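Local coordinates for periplasmic binding protein/LacI transcriptional regulator (Alkaliphilus metalliredigens, PDB 3CTP), which probably acts as a sugar-responsive DNA-binding transcriptional repressor of the LacI family, its effector-binding region here holding beta-D-xylulofuranose, at residues R173-I178 / L203-I208; D233-F238 / Q259-I264; A242-M247 / E273-S278; S278-N283 / R320-S325. One frame throughout, in Å; residues are numbered along the deposited sequence.

Interaction 1 (R173-I178 / L203-I208); sequences RKILHI and LEIDFI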
loop_
_atom_site.group_PDB
_atom_site.type_symbol
_atom_site.label_atom_id
_atom_site.label_comp_id
_atom_site.label_asym_id
_atom_site.label_seq_id
_atom_site.Cartn_x
_atom_site.Cartn_y
_atom_site.Cartn_z
ATOM N N ARG A 173 -19.752 1.318 26.996
ATOM C CA ARG A 173 -21.113 0.789 26.991
ATOM C C ARG A 173 -21.942 1.276 25.800
ATOM O O ARG A 173 -22.829 0.558 25.345
ATOM C CB ARG A 173 -21.838 1.117 28.312
ATOM C CG ARG A 173 -21.126 0.567 29.560
ATOM C CD ARG A 173 -21.164 -0.964 29.622
ATOM N NE ARG A 173 -20.543 -1.520 30.833
ATOM C CZ ARG A 173 -19.267 -1.879 30.948
ATOM N NH1 ARG A 173 -18.830 -2.367 32.108
ATOM N NH2 ARG A 173 -18.411 -1.745 29.920
ATOM N N LYS A 174 -21.665 2.482 25.309
ATOM C CA LYS A 174 -22.235 2.949 24.058
ATOM C C LYS A 174 -21.223 2.591 22.984
ATOM O O LYS A 174 -20.190 3.219 22.889
ATOM C CB LYS A 174 -22.420 4.457 24.074
ATOM C CG LYS A 174 -23.430 4.960 25.130
ATOM C CD LYS A 174 -23.322 6.476 25.302
ATOM C CE LYS A 174 -24.322 6.999 26.338
ATOM N NZ LYS A 174 -24.316 8.492 26.374
ATOM N N ILE A 175 -21.543 1.586 22.178
ATOM C CA ILE A 175 -20.555 1.011 21.250
ATOM C C ILE A 175 -21.060 0.976 19.818
ATOM O O ILE A 175 -22.224 0.638 19.582
ATOM C CB ILE A 175 -20.196 -0.397 21.734
ATOM C CG1 ILE A 175 -19.408 -0.277 23.044
ATOM C CG2 ILE A 175 -19.410 -1.192 20.671
ATOM C CD1 ILE A 175 -19.208 -1.619 23.759
ATOM N N LEU A 176 -20.160 1.324 18.884
ATOM C CA LEU A 176 -20.445 1.277 17.454
ATOM C C LEU A 176 -19.508 0.272 16.821
ATOM O O LEU A 176 -18.306 0.242 17.153
ATOM C CB LEU A 176 -20.115 2.646 16.847
ATOM C CG LEU A 176 -20.148 2.777 15.320
ATOM C CD1 LEU A 176 -21.544 2.524 14.776
ATOM C CD2 LEU A 176 -19.696 4.169 14.903
ATOM N N HIS A 177 -20.025 -0.523 15.890
ATOM C CA HIS A 177 -19.134 -1.344 15.039
ATOM C C HIS A 177 -19.323 -0.878 13.600
ATOM O O HIS A 177 -20.444 -0.897 13.080
ATOM C CB HIS A 177 -19.452 -2.839 15.172
ATOM C CG HIS A 177 -18.710 -3.706 14.199
ATOM N ND1 HIS A 177 -17.405 -3.456 13.838
ATOM C CD2 HIS A 177 -19.080 -4.821 13.525
ATOM C CE1 HIS A 177 -17.000 -4.383 12.969
ATOM N NE2 HIS A 177 -17.994 -5.227 12.776
ATOM N N ILE A 178 -18.231 -0.394 13.000
ATOM C CA ILE A 178 -18.218 -0.093 11.578
ATOM C C ILE A 178 -17.816 -1.399 10.916
ATOM O O ILE A 178 -16.649 -1.832 11.029
ATOM C CB ILE A 178 -17.245 1.029 11.265
ATOM C CG1 ILE A 178 -17.792 2.297 11.954
ATOM C CG2 ILE A 178 -17.152 1.243 9.727
ATOM C CD1 ILE A 178 -16.924 3.546 11.841
ATOM N N LEU A 203 -26.037 -5.922 25.967
ATOM C CA LEU A 203 -25.756 -4.569 25.511
ATOM C C LEU A 203 -26.222 -4.417 24.081
ATOM O O LEU A 203 -25.920 -5.263 23.260
ATOM C CB LEU A 203 -24.255 -4.282 25.585
ATOM C CG LEU A 203 -23.801 -2.834 25.655
ATOM C CD1 LEU A 203 -24.169 -2.268 27.035
ATOM C CD2 LEU A 203 -22.301 -2.746 25.394
ATOM N N GLU A 204 -26.968 -3.354 23.793
ATOM C CA GLU A 204 -27.312 -3.040 22.420
ATOM C C GLU A 204 -26.145 -2.289 21.775
ATOM O O GLU A 204 -25.564 -1.391 22.401
ATOM C CB GLU A 204 -28.581 -2.184 22.366
ATOM C CG GLU A 204 -29.866 -3.003 22.416
ATOM C CD GLU A 204 -31.074 -2.227 21.920
ATOM O OE1 GLU A 204 -31.129 -1.002 22.162
ATOM O OE2 GLU A 204 -31.960 -2.843 21.287
ATOM N N ILE A 205 -25.847 -2.656 20.534
ATOM C CA ILE A 205 -24.727 -2.094 19.747
ATOM C C ILE A 205 -25.291 -1.460 18.481
ATOM O O ILE A 205 -26.276 -1.957 17.930
ATOM C CB ILE A 205 -23.824 -3.222 19.213
ATOM C CG1 ILE A 205 -23.211 -4.024 20.357
ATOM C CG2 ILE A 205 -22.739 -2.654 18.283
ATOM C CD1 ILE A 205 -22.324 -3.196 21.248
ATOM N N ASP A 206 -24.637 -0.419 17.978
ATOM C CA ASP A 206 -25.043 0.183 16.712
ATOM C C ASP A 206 -24.057 -0.252 15.631
ATOM O O ASP A 206 -22.897 -0.515 15.935
ATOM C CB ASP A 206 -25.000 1.707 16.798
ATOM C CG ASP A 206 -26.126 2.280 17.634
ATOM O OD1 ASP A 206 -27.093 1.532 17.906
ATOM O OD2 ASP A 206 -26.026 3.472 18.021
ATOM N N PHE A 207 -24.529 -0.319 14.386
ATOM C CA PHE A 207 -23.698 -0.708 13.248
ATOM C C PHE A 207 -23.776 0.307 12.125
ATOM O O PHE A 207 -24.846 0.887 11.864
ATOM C CB PHE A 207 -24.160 -2.074 12.708
ATOM C CG PHE A 207 -24.037 -3.172 13.704
ATOM C CD1 PHE A 207 -22.814 -3.763 13.940
ATOM C CD2 PHE A 207 -25.150 -3.608 14.439
ATOM C CE1 PHE A 207 -22.660 -4.759 14.902
ATOM C CE2 PHE A 207 -25.011 -4.607 15.401
ATOM C CZ PHE A 207 -23.763 -5.183 15.632
ATOM N N ILE A 208 -22.645 0.508 11.439
ATOM C CA ILE A 208 -22.612 1.212 10.137
ATOM C C ILE A 208 -21.877 0.272 9.191
ATOM O O ILE A 208 -20.839 -0.258 9.564
ATOM C CB ILE A 208 -21.806 2.517 10.270
ATOM C CG1 ILE A 208 -22.577 3.513 11.143
ATOM C CG2 ILE A 208 -21.513 3.161 8.891
ATOM C CD1 ILE A 208 -21.788 4.793 11.454
HETATM O O HOH W 1 -24.381 0.919 22.371
#

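Interaction 2 (D233-F238 / Q259-I264); sequences DGIFVF and QEVQII. With NA (sodium ion), chain D.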
loop_
_atom_site.group_PDB
_atom_site.type_symbol
_atom_site.label_atom_id
_atom_site.label_comp_id
_atom_site.label_asym_id
_atom_site.label_seq_id
_atom_site.Cartn_x
_atom_site.Cartn_y
_atom_site.Cartn_z
ATOM N N ASP A 233 -18.768 5.528 23.251
ATOM C CA ASP A 233 -17.630 5.286 24.144
ATOM C C ASP A 233 -16.502 4.605 23.366
ATOM O O ASP A 233 -15.322 4.884 23.601
ATOM C CB ASP A 233 -18.018 4.347 25.310
ATOM C CG ASP A 233 -19.077 4.929 26.233
ATOM O OD1 ASP A 233 -19.156 6.168 26.353
ATOM O OD2 ASP A 233 -19.823 4.121 26.843
ATOM N N GLY A 234 -16.865 3.686 22.473
ATOM C CA GLY A 234 -15.854 2.899 21.775
ATOM C C GLY A 234 -16.357 2.521 20.394
ATOM O O GLY A 234 -17.562 2.351 20.194
ATOM N N ILE A 235 -15.424 2.354 19.463
ATOM C CA ILE A 235 -15.768 1.976 18.093
ATOM C C ILE A 235 -14.844 0.850 17.675
ATOM O O ILE A 235 -13.618 0.971 17.832
ATOM C CB ILE A 235 -15.522 3.162 17.141
ATOM C CG1 ILE A 235 -16.366 4.365 17.562
ATOM C CG2 ILE A 235 -15.905 2.768 15.697
ATOM C CD1 ILE A 235 -16.031 5.629 16.784
ATOM N N PHE A 236 -15.416 -0.231 17.140
ATOM C CA PHE A 236 -14.628 -1.304 16.536
ATOM C C PHE A 236 -14.777 -1.145 15.026
ATOM O O PHE A 236 -15.901 -1.157 14.516
ATOM C CB PHE A 236 -15.192 -2.678 16.987
ATOM C CG PHE A 236 -14.606 -3.883 16.262
ATOM C CD1 PHE A 236 -13.258 -3.944 15.949
ATOM C CD2 PHE A 236 -15.428 -4.986 15.955
ATOM C CE1 PHE A 236 -12.731 -5.063 15.281
ATOM C CE2 PHE A 236 -14.909 -6.115 15.275
ATOM C CZ PHE A 236 -13.552 -6.159 14.962
ATOM N N VAL A 237 -13.654 -0.966 14.328
ATOM C CA VAL A 237 -13.690 -0.823 12.872
ATOM C C VAL A 237 -13.123 -2.074 12.217
ATOM O O VAL A 237 -12.139 -2.647 12.693
ATOM C CB VAL A 237 -12.878 0.408 12.407
ATOM C CG1 VAL A 237 -13.135 0.643 10.912
ATOM C CG2 VAL A 237 -13.268 1.651 13.215
ATOM N N PHE A 238 -13.752 -2.510 11.131
ATOM C CA PHE A 238 -13.468 -3.846 10.591
ATOM C C PHE A 238 -12.035 -4.092 10.151
ATOM O O PHE A 238 -11.619 -5.256 10.065
ATOM C CB PHE A 238 -14.447 -4.198 9.449
ATOM C CG PHE A 238 -14.277 -3.350 8.201
ATOM C CD1 PHE A 238 -13.470 -3.795 7.150
ATOM C CD2 PHE A 238 -14.970 -2.155 8.051
ATOM C CE1 PHE A 238 -13.345 -3.018 6.017
ATOM C CE2 PHE A 238 -14.857 -1.382 6.908
ATOM C CZ PHE A 238 -14.042 -1.824 5.886
ATOM N N GLN A 259 -9.428 9.878 24.791
ATOM C CA GLN A 259 -10.133 10.586 25.875
ATOM C C GLN A 259 -11.639 10.675 25.655
ATOM O O GLN A 259 -12.426 10.553 26.602
ATOM C CB GLN A 259 -9.574 12.000 26.042
ATOM C CG GLN A 259 -8.151 12.047 26.557
ATOM C CD GLN A 259 -7.126 12.129 25.448
ATOM O OE1 GLN A 259 -7.330 11.606 24.353
ATOM N NE2 GLN A 259 -6.006 12.805 25.725
ATOM N N GLU A 260 -12.046 10.896 24.411
ATOM C CA GLU A 260 -13.455 11.076 24.123
ATOM C C GLU A 260 -14.075 9.836 23.490
ATOM O O GLU A 260 -15.274 9.580 23.637
ATOM C CB GLU A 260 -13.629 12.258 23.184
ATOM C CG GLU A 260 -13.308 13.577 23.878
ATOM C CD GLU A 260 -13.685 14.767 23.049
ATOM O OE1 GLU A 260 -12.993 15.053 22.058
ATOM O OE2 GLU A 260 -14.672 15.445 23.417
ATOM N N VAL A 261 -13.272 9.080 22.751
ATOM C CA VAL A 261 -13.789 7.853 22.176
ATOM C C VAL A 261 -12.609 6.924 21.974
ATOM O O VAL A 261 -11.507 7.388 21.632
ATOM C CB VAL A 261 -14.519 8.120 20.868
ATOM C CG1 VAL A 261 -13.571 8.717 19.888
ATOM C CG2 VAL A 261 -15.126 6.806 20.310
ATOM N N GLN A 262 -12.822 5.638 22.238
ATOM C CA GLN A 262 -11.761 4.630 22.081
ATOM C C GLN A 262 -11.985 3.893 20.775
ATOM O O GLN A 262 -13.133 3.746 20.360
ATOM C CB GLN A 262 -11.783 3.641 23.229
ATOM C CG GLN A 262 -11.587 4.323 24.615
ATOM C CD GLN A 262 -11.449 3.304 25.712
ATOM O OE1 GLN A 262 -10.587 2.434 25.653
ATOM N NE2 GLN A 262 -12.346 3.369 26.709
ATOM N N ILE A 263 -10.896 3.439 20.144
ATOM C CA ILE A 263 -10.979 2.810 18.806
ATOM C C ILE A 263 -10.174 1.521 18.836
ATOM O O ILE A 263 -9.041 1.493 19.344
ATOM C CB ILE A 263 -10.334 3.708 17.715
ATOM C CG1 ILE A 263 -10.799 5.168 17.840
ATOM C CG2 ILE A 263 -10.584 3.120 16.317
ATOM C CD1 ILE A 263 -12.222 5.397 17.483
ATOM N N ILE A 264 -10.751 0.450 18.278
ATOM C CA ILE A 264 -9.969 -0.758 18.005
ATOM C C ILE A 264 -10.198 -1.147 16.545
ATOM O O ILE A 264 -11.332 -1.075 16.059
ATOM C CB ILE A 264 -10.343 -1.899 18.968
ATOM C CG1 ILE A 264 -9.552 -3.182 18.648
ATOM C CG2 ILE A 264 -11.846 -2.152 18.952
ATOM C CD1 ILE A 264 -9.623 -4.194 19.782
HETATM NA NA NA D . -17.516 9.565 23.504
HETATM O O HOH W 2 -14.546 5.516 26.167
HETATM O O HOH W 3 -17.959 8.670 25.520
HETATM O O HOH W 4 -18.101 11.449 24.567
#

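Interaction 3 (A242-M247 / E273-S278); sequences AAATVM and ELLYPS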
loop_
_atom_site.group_PDB
_atom_site.type_symbol
_atom_site.label_atom_id
_atom_site.label_comp_id
_atom_site.label_asym_id
_atom_site.label_seq_id
_atom_site.Cartn_x
_atom_site.Cartn_y
_atom_site.Cartn_z
ATOM N N ALA A 242 -9.380 1.054 7.311
ATOM C CA ALA A 242 -10.656 1.757 7.501
ATOM C C ALA A 242 -10.629 2.546 8.825
ATOM O O ALA A 242 -11.123 3.669 8.922
ATOM C CB ALA A 242 -11.807 0.744 7.490
ATOM N N ALA A 243 -10.048 1.961 9.868
ATOM C CA ALA A 243 -9.967 2.691 11.157
ATOM C C ALA A 243 -9.193 3.999 10.993
ATOM O O ALA A 243 -9.531 5.007 11.613
ATOM C CB ALA A 243 -9.266 1.830 12.236
ATOM N N ALA A 244 -8.122 3.970 10.199
ATOM C CA ALA A 244 -7.336 5.181 9.968
ATOM C C ALA A 244 -8.208 6.270 9.358
ATOM O O ALA A 244 -8.049 7.469 9.694
ATOM C CB ALA A 244 -6.158 4.868 9.008
ATOM N N THR A 245 -9.105 5.881 8.448
ATOM C CA THR A 245 -9.969 6.898 7.812
ATOM C C THR A 245 -10.968 7.456 8.824
ATOM O O THR A 245 -11.275 8.654 8.837
ATOM C CB THR A 245 -10.753 6.355 6.582
ATOM O OG1 THR A 245 -11.764 5.412 7.027
ATOM C CG2 THR A 245 -9.788 5.708 5.612
ATOM N N VAL A 246 -11.466 6.572 9.687
ATOM C CA VAL A 246 -12.408 7.005 10.730
ATOM C C VAL A 246 -11.712 7.957 11.696
ATOM O O VAL A 246 -12.252 8.993 12.063
ATOM C CB VAL A 246 -12.987 5.790 11.491
ATOM C CG1 VAL A 246 -13.818 6.247 12.737
ATOM C CG2 VAL A 246 -13.809 4.908 10.546
ATOM N N MET A 247 -10.502 7.616 12.122
ATOM C CA MET A 247 -9.790 8.491 13.050
ATOM C C MET A 247 -9.490 9.836 12.383
ATOM O O MET A 247 -9.506 10.874 13.059
ATOM C CB MET A 247 -8.485 7.824 13.481
ATOM C CG MET A 247 -8.713 6.656 14.454
ATOM S SD MET A 247 -7.226 5.702 14.983
ATOM C CE MET A 247 -6.193 6.991 15.726
ATOM N N GLU A 273 0.564 1.530 13.253
ATOM C CA GLU A 273 1.736 1.966 14.001
ATOM C C GLU A 273 2.264 3.261 13.413
ATOM O O GLU A 273 2.867 4.108 14.086
ATOM C CB GLU A 273 2.801 0.854 13.990
ATOM C CG GLU A 273 4.047 1.162 14.826
ATOM C CD GLU A 273 3.739 1.665 16.240
ATOM O OE1 GLU A 273 3.104 0.921 17.022
ATOM O OE2 GLU A 273 4.160 2.804 16.579
ATOM N N LEU A 274 1.997 3.447 12.138
ATOM C CA LEU A 274 2.513 4.589 11.448
ATOM C C LEU A 274 1.799 5.841 11.923
ATOM O O LEU A 274 2.443 6.888 12.083
ATOM C CB LEU A 274 2.308 4.386 9.947
ATOM C CG LEU A 274 2.828 5.503 9.075
ATOM C CD1 LEU A 274 4.280 5.760 9.392
ATOM C CD2 LEU A 274 2.639 5.069 7.642
ATOM N N LEU A 275 0.494 5.739 12.178
ATOM C CA LEU A 275 -0.319 6.876 12.666
ATOM C C LEU A 275 -0.468 7.033 14.211
ATOM O O LEU A 275 -0.029 6.187 14.969
ATOM C CB LEU A 275 -1.712 6.849 12.041
ATOM C CG LEU A 275 -2.590 5.614 12.360
ATOM C CD1 LEU A 275 -2.611 5.232 13.840
ATOM C CD2 LEU A 275 -3.988 5.861 11.904
ATOM N N TYR A 276 -1.135 8.113 14.640
ATOM C CA TYR A 276 -1.071 8.597 16.036
ATOM C C TYR A 276 -2.397 9.174 16.521
ATOM O O TYR A 276 -3.046 9.943 15.806
ATOM C CB TYR A 276 0.018 9.673 16.126
ATOM C CG TYR A 276 0.125 10.362 17.464
ATOM C CD1 TYR A 276 1.175 10.081 18.324
ATOM C CD2 TYR A 276 -0.817 11.298 17.858
ATOM C CE1 TYR A 276 1.285 10.709 19.558
ATOM C CE2 TYR A 276 -0.717 11.936 19.089
ATOM C CZ TYR A 276 0.339 11.635 19.931
ATOM O OH TYR A 276 0.444 12.265 21.151
ATOM N N PRO A 277 -2.832 8.784 17.724
ATOM C CA PRO A 277 -2.153 7.795 18.551
ATOM C C PRO A 277 -2.165 6.443 17.845
ATOM O O PRO A 277 -3.016 6.210 16.986
ATOM C CB PRO A 277 -2.998 7.753 19.832
ATOM C CG PRO A 277 -4.314 8.303 19.462
ATOM C CD PRO A 277 -4.108 9.231 18.309
ATOM N N SER A 278 -1.223 5.573 18.203
ATOM C CA SER A 278 -1.133 4.264 17.571
ATOM C C SER A 278 -2.348 3.405 17.921
ATOM O O SER A 278 -2.915 3.524 18.998
ATOM C CB SER A 278 0.147 3.557 17.968
ATOM O OG SER A 278 0.212 3.503 19.399
#

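Interaction 4 (S278-N283 / R320-S325); sequences SLTTIN and RETTIS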
loop_
_atom_site.group_PDB
_atom_site.type_symbol
_atom_site.label_atom_id
_atom_site.label_comp_id
_atom_site.label_asym_id
_atom_site.label_seq_id
_atom_site.Cartn_x
_atom_site.Cartn_y
_atom_site.Cartn_z
ATOM N N SER A 278 -1.223 5.573 18.203
ATOM C CA SER A 278 -1.133 4.264 17.571
ATOM C C SER A 278 -2.348 3.405 17.921
ATOM O O SER A 278 -2.915 3.524 18.998
ATOM C CB SER A 278 0.147 3.557 17.968
ATOM O OG SER A 278 0.212 3.503 19.399
ATOM N N LEU A 279 -2.712 2.526 16.989
ATOM C CA LEU A 279 -4.021 1.884 16.978
ATOM C C LEU A 279 -4.046 0.538 17.701
ATOM O O LEU A 279 -3.332 -0.392 17.325
ATOM C CB LEU A 279 -4.419 1.650 15.508
ATOM C CG LEU A 279 -5.748 0.960 15.229
ATOM C CD1 LEU A 279 -6.912 1.778 15.728
ATOM C CD2 LEU A 279 -5.864 0.790 13.725
ATOM N N THR A 280 -4.893 0.410 18.715
ATOM C CA THR A 280 -5.171 -0.902 19.289
ATOM C C THR A 280 -5.856 -1.752 18.229
ATOM O O THR A 280 -6.713 -1.257 17.475
ATOM C CB THR A 280 -6.089 -0.752 20.491
ATOM O OG1 THR A 280 -5.383 -0.020 21.499
ATOM C CG2 THR A 280 -6.525 -2.120 21.025
ATOM N N THR A 281 -5.479 -3.017 18.145
ATOM C CA THR A 281 -5.949 -3.817 17.010
ATOM C C THR A 281 -5.887 -5.295 17.353
ATOM O O THR A 281 -5.459 -5.676 18.437
ATOM C CB THR A 281 -5.120 -3.491 15.738
ATOM O OG1 THR A 281 -5.696 -4.138 14.588
ATOM C CG2 THR A 281 -3.673 -3.955 15.926
ATOM N N ILE A 282 -6.375 -6.119 16.440
ATOM C CA ILE A 282 -6.291 -7.561 16.563
ATOM C C ILE A 282 -5.305 -8.027 15.502
ATOM O O ILE A 282 -5.449 -7.749 14.307
ATOM C CB ILE A 282 -7.644 -8.241 16.270
ATOM C CG1 ILE A 282 -8.758 -7.668 17.169
ATOM C CG2 ILE A 282 -7.517 -9.767 16.447
ATOM C CD1 ILE A 282 -8.529 -7.908 18.685
ATOM N N ASN A 283 -4.277 -8.732 15.944
ATOM C CA ASN A 283 -3.252 -9.233 15.049
ATOM C C ASN A 283 -3.702 -10.381 14.167
ATOM O O ASN A 283 -4.134 -11.410 14.684
ATOM C CB ASN A 283 -2.071 -9.749 15.898
ATOM C CG ASN A 283 -0.873 -10.137 15.063
ATOM O OD1 ASN A 283 -0.178 -9.263 14.524
ATOM N ND2 ASN A 283 -0.601 -11.452 14.962
ATOM N N ARG A 320 -2.593 -0.700 22.092
ATOM C CA ARG A 320 -1.799 0.484 21.844
ATOM C C ARG A 320 -2.488 1.703 22.454
ATOM O O ARG A 320 -3.004 1.611 23.570
ATOM C CB ARG A 320 -1.535 0.663 20.359
ATOM C CG ARG A 320 -0.822 -0.531 19.730
ATOM C CD ARG A 320 -0.244 -0.127 18.395
ATOM N NE ARG A 320 0.548 -1.181 17.765
ATOM C CZ ARG A 320 0.197 -1.793 16.635
ATOM N NH1 ARG A 320 -0.962 -1.500 16.027
ATOM N NH2 ARG A 320 1.010 -2.696 16.111
ATOM N N GLU A 321 -2.459 2.842 21.768
ATOM C CA GLU A 321 -2.816 4.105 22.425
ATOM C C GLU A 321 -4.254 4.564 22.209
ATOM O O GLU A 321 -4.705 5.514 22.866
ATOM C CB GLU A 321 -1.855 5.226 21.985
ATOM C CG GLU A 321 -0.398 5.056 22.437
ATOM C CD GLU A 321 0.561 6.016 21.717
ATOM O OE1 GLU A 321 0.274 6.438 20.573
ATOM O OE2 GLU A 321 1.618 6.349 22.295
ATOM N N THR A 322 -4.994 3.906 21.305
ATOM C CA THR A 322 -6.380 4.327 21.074
ATOM C C THR A 322 -7.410 3.685 22.014
ATOM O O THR A 322 -8.620 3.929 21.884
ATOM C CB THR A 322 -6.807 4.061 19.622
ATOM O OG1 THR A 322 -6.633 2.676 19.362
ATOM C CG2 THR A 322 -5.914 4.855 18.656
ATOM N N THR A 323 -6.944 2.849 22.946
ATOM C CA THR A 323 -7.800 2.414 24.055
ATOM C C THR A 323 -7.046 2.728 25.336
ATOM O O THR A 323 -5.815 2.835 25.329
ATOM C CB THR A 323 -8.143 0.914 23.986
ATOM O OG1 THR A 323 -6.931 0.147 23.870
ATOM C CG2 THR A 323 -9.001 0.650 22.770
ATOM N N ILE A 324 -7.793 2.908 26.420
ATOM C CA ILE A 324 -7.201 3.395 27.669
ATOM C C ILE A 324 -6.568 2.264 28.456
ATOM O O ILE A 324 -7.004 1.124 28.366
ATOM C CB ILE A 324 -8.273 4.044 28.526
ATOM C CG1 ILE A 324 -9.392 3.035 28.788
ATOM C CG2 ILE A 324 -8.800 5.321 27.845
ATOM C CD1 ILE A 324 -10.593 3.597 29.577
ATOM N N SER A 325 -5.541 2.592 29.239
ATOM C CA SER A 325 -4.865 1.616 30.085
ATOM C C SER A 325 -4.384 2.281 31.367
ATOM O O SER A 325 -4.244 3.503 31.407
ATOM C CB SER A 325 -3.680 0.999 29.345
ATOM O OG SER A 325 -4.119 0.123 28.319
#

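Interaction 1 (R173-I178 / L203-I208)
The His177 and Phe207 rings meet rim to rim, their planes at 79° and neither lying over the face of the other. CE1 of Phe207 reaches the edge of the imidazole near its plane, 3.8 Å from CD2 of His177, while one face of the phenyl ring carries CG2 of Ile205, offset toward the rim. Two residues before the phenylalanine, CD1 of Ile205 lies 3.5 Å from CB of Ile175. CG1 of Ile205 sits beside its own backbone N (chi1 -61°), and chi2 (-62°) turns CD1 back toward the neighbouring strand. Leu203 closes the near end: its CD2 touches CD1 of Ile175 at 3.7 Å, the side chains crossing at about a right angle, and also lies 3.3 Å from Arg173 O. Cutting this leucine back to an alanine is likely to leave CD1 of Ile175 without its neighbour and open a gap beside the Arg173 carbonyl. Strand 206-209, at the edge of the sheet, pairs in parallel with 175-179 in a beta-alpha-beta unit whose connecting helix 185-200 packs on the face bearing Ile175 and His177, through Phe194 and Tyr191. Backbone bonds hold the register, among them the nearly straight one from Asp206 N to Ile175 O (3.1 Å) and that from His177 N to Asp206 O (2.9 Å). A water accepts from Ile175 N and donates to Glu204 O at 2.6 Å, bridging the chains where they are still apart. On the other face CD1 of Leu176 meets CG1 of Ile208 at 3.9 Å. Asp206 OD2 bonds to Tyr232, and His177 ND1 to the carbonyl of Phe236.

Interaction 2 (D233-F238 / Q259-I264)
Ile235 and Ile263 lie side by side and point the same way, their CD1 atoms 3.9 Å apart. Val261 crosses Ile235 at a slant; its CG2, anti to the backbone N, reaches CD1 of Ile235 at 3.8 Å, and this CD1 thus touches both branched neighbours of the adjacent chain. Leu250 of helix 240-252 packs against Val261 and Ile263 on this face. On the other face CG2 of Ile264 approaches CD1 of Phe236 at 3.8 Å, while the Ile264 carbonyl oxygen sits at the ring edge. Gly234 CA lies 3.2 Å from Gln262 O, a CA-H...O contact beside the bond from Ile235 N to that oxygen. Ile264 N and Val237 N continue the pairing to Ile235 O and Ile264 O. At the strand start one water donates to Asp233 O and accepts from Gln262 NE2, while Gln262 OE1 takes the N-H of Ile324. Beyond it, the sodium ion binds Glu260 O (2.2 Å), Val230, Tyr232 and two waters, one of which donates to Asp233 OD1; OD2 accepts from Arg173 N. This is the parallel pairing of a right-handed beta-alpha-beta crossover in a periplasmic-binding-protein-like domain, with a sodium site by the N-terminal ends of the paired strands.

Interaction 3 (A242-M247 / E273-S278)
Met247 and Leu275 come together through their torsions. The methionine leaves its helix with CG beside the backbone N (chi1 -73°), runs extended through chi2, and bends at chi3 (58°), which carries CE across to the loop at Tyr276 and Pro277. Leu275 has CG between its own backbone N and carbonyl carbon (chi1 62°), a tight placement that turns CD2 toward the helix. That CD2 lies 3.8 Å from CB of Ala244, and nearly as close to CA of the same residue, so the small alanine lets the leucine branch settle against the helix backbone. The other branch, CD1, is 4.4 Å from CE of Met247. The Met247 side chain passes Pro277 at a slant, with CE 4.0 Å from Pro277 CD and 3.5 Å from the Pro277 carbonyl oxygen. The oxygen is buried by this contact and has no hydrogen-bonding partner in the model. The cis peptide bond before Pro277 turns the chain just after helix 271-274, and Leu275 is the first residue to leave helical geometry. The side-chain packing is apolar, though CE also rests against the Pro277 carbonyl: a leucine and a methionine mesh between a helix flank and the loop after helix 271-274. Leu274 of the second subunit packs on Ala244 and Thr245, and Glu273 forms a salt bridge with Arg248 of that subunit, placing the contact beside the dimer interface. Helix 240-252 is backed by strand 234-237, whose Val237 touches Ala242 and Ala243, and the loop leads on towards strand 281-283.

Interaction 4 (S278-N283 / R320-S325)
Ser278 and Glu321 are joined in both directions. The Ser278 backbone N donates to Glu321 OE1 at 2.9 Å, approaching on the anti side of the carboxylate, and Ser278 OG adds a weak bond to the same oxygen. In return Ser278 O accepts from Glu321 N, which lies well above the carbonyl plane, and takes a second, weak bond from Thr322 N. Thr322 OG1 stands between its backbone N and carbonyl carbon (chi1 57°), where it accepts from Thr280 N at 2.9 Å; its other partner is the carbonyl of Ile263. Thr280 OG1 likewise has two partners, accepting from Arg320 N at 2.9 Å and donating to Thr323 OG1 at 2.8 Å. The latter hydroxyl is also bonded to His166, extending the chain of polar groups to helix 156-169. Arg320 runs extended from CG to NE alongside the opposing chain, its CD 3.7 Å from CB of Ser278. Its NH1 donates to Leu279 O at 2.9 Å, in the carbonyl plane although the oxygen is 19° off the guanidinium plane, while CG2 of Thr281 lies alongside NH1. NH2 bonds to Asn268, and NE forms a long, weak ion pair with Glu273. A methionine in place of this arginine would probably leave the Leu279 carbonyl and Asn268 without their donors. Because the hydroxyls of Thr280, Thr322 and Thr323 each have two partners, the irregular chain after strand 311-318 is fixed to the approach to strand 281-283 largely by side-chain bonds, with a few backbone ones, and not by regular sheet pairing.

Along the chain interaction 1 comes first, interactions 2 and 3 alternate their segments, and interaction 4 closes the series. Interactions 1 and 2, with centres about 10 Å apart, belong to one four-stranded parallel sheet, joined where strand 175-179 neighbours strand 234-237. Interaction 3 lies about 11 Å from interaction 2 between centres and rests on helix 240-252, which links the two strands of that pair. Interaction 4 is about 9 Å from interaction 2 and about 10 Å from interaction 3, again between centres, sharing Ser278 with the latter; Thr322 and Ile324 tie it to strand 262-264. Interactions 1 and 4 do not touch. The chain's closing segment is thus secured to the sheet edge, while strand 281-283 runs on into the other, mixed sheet.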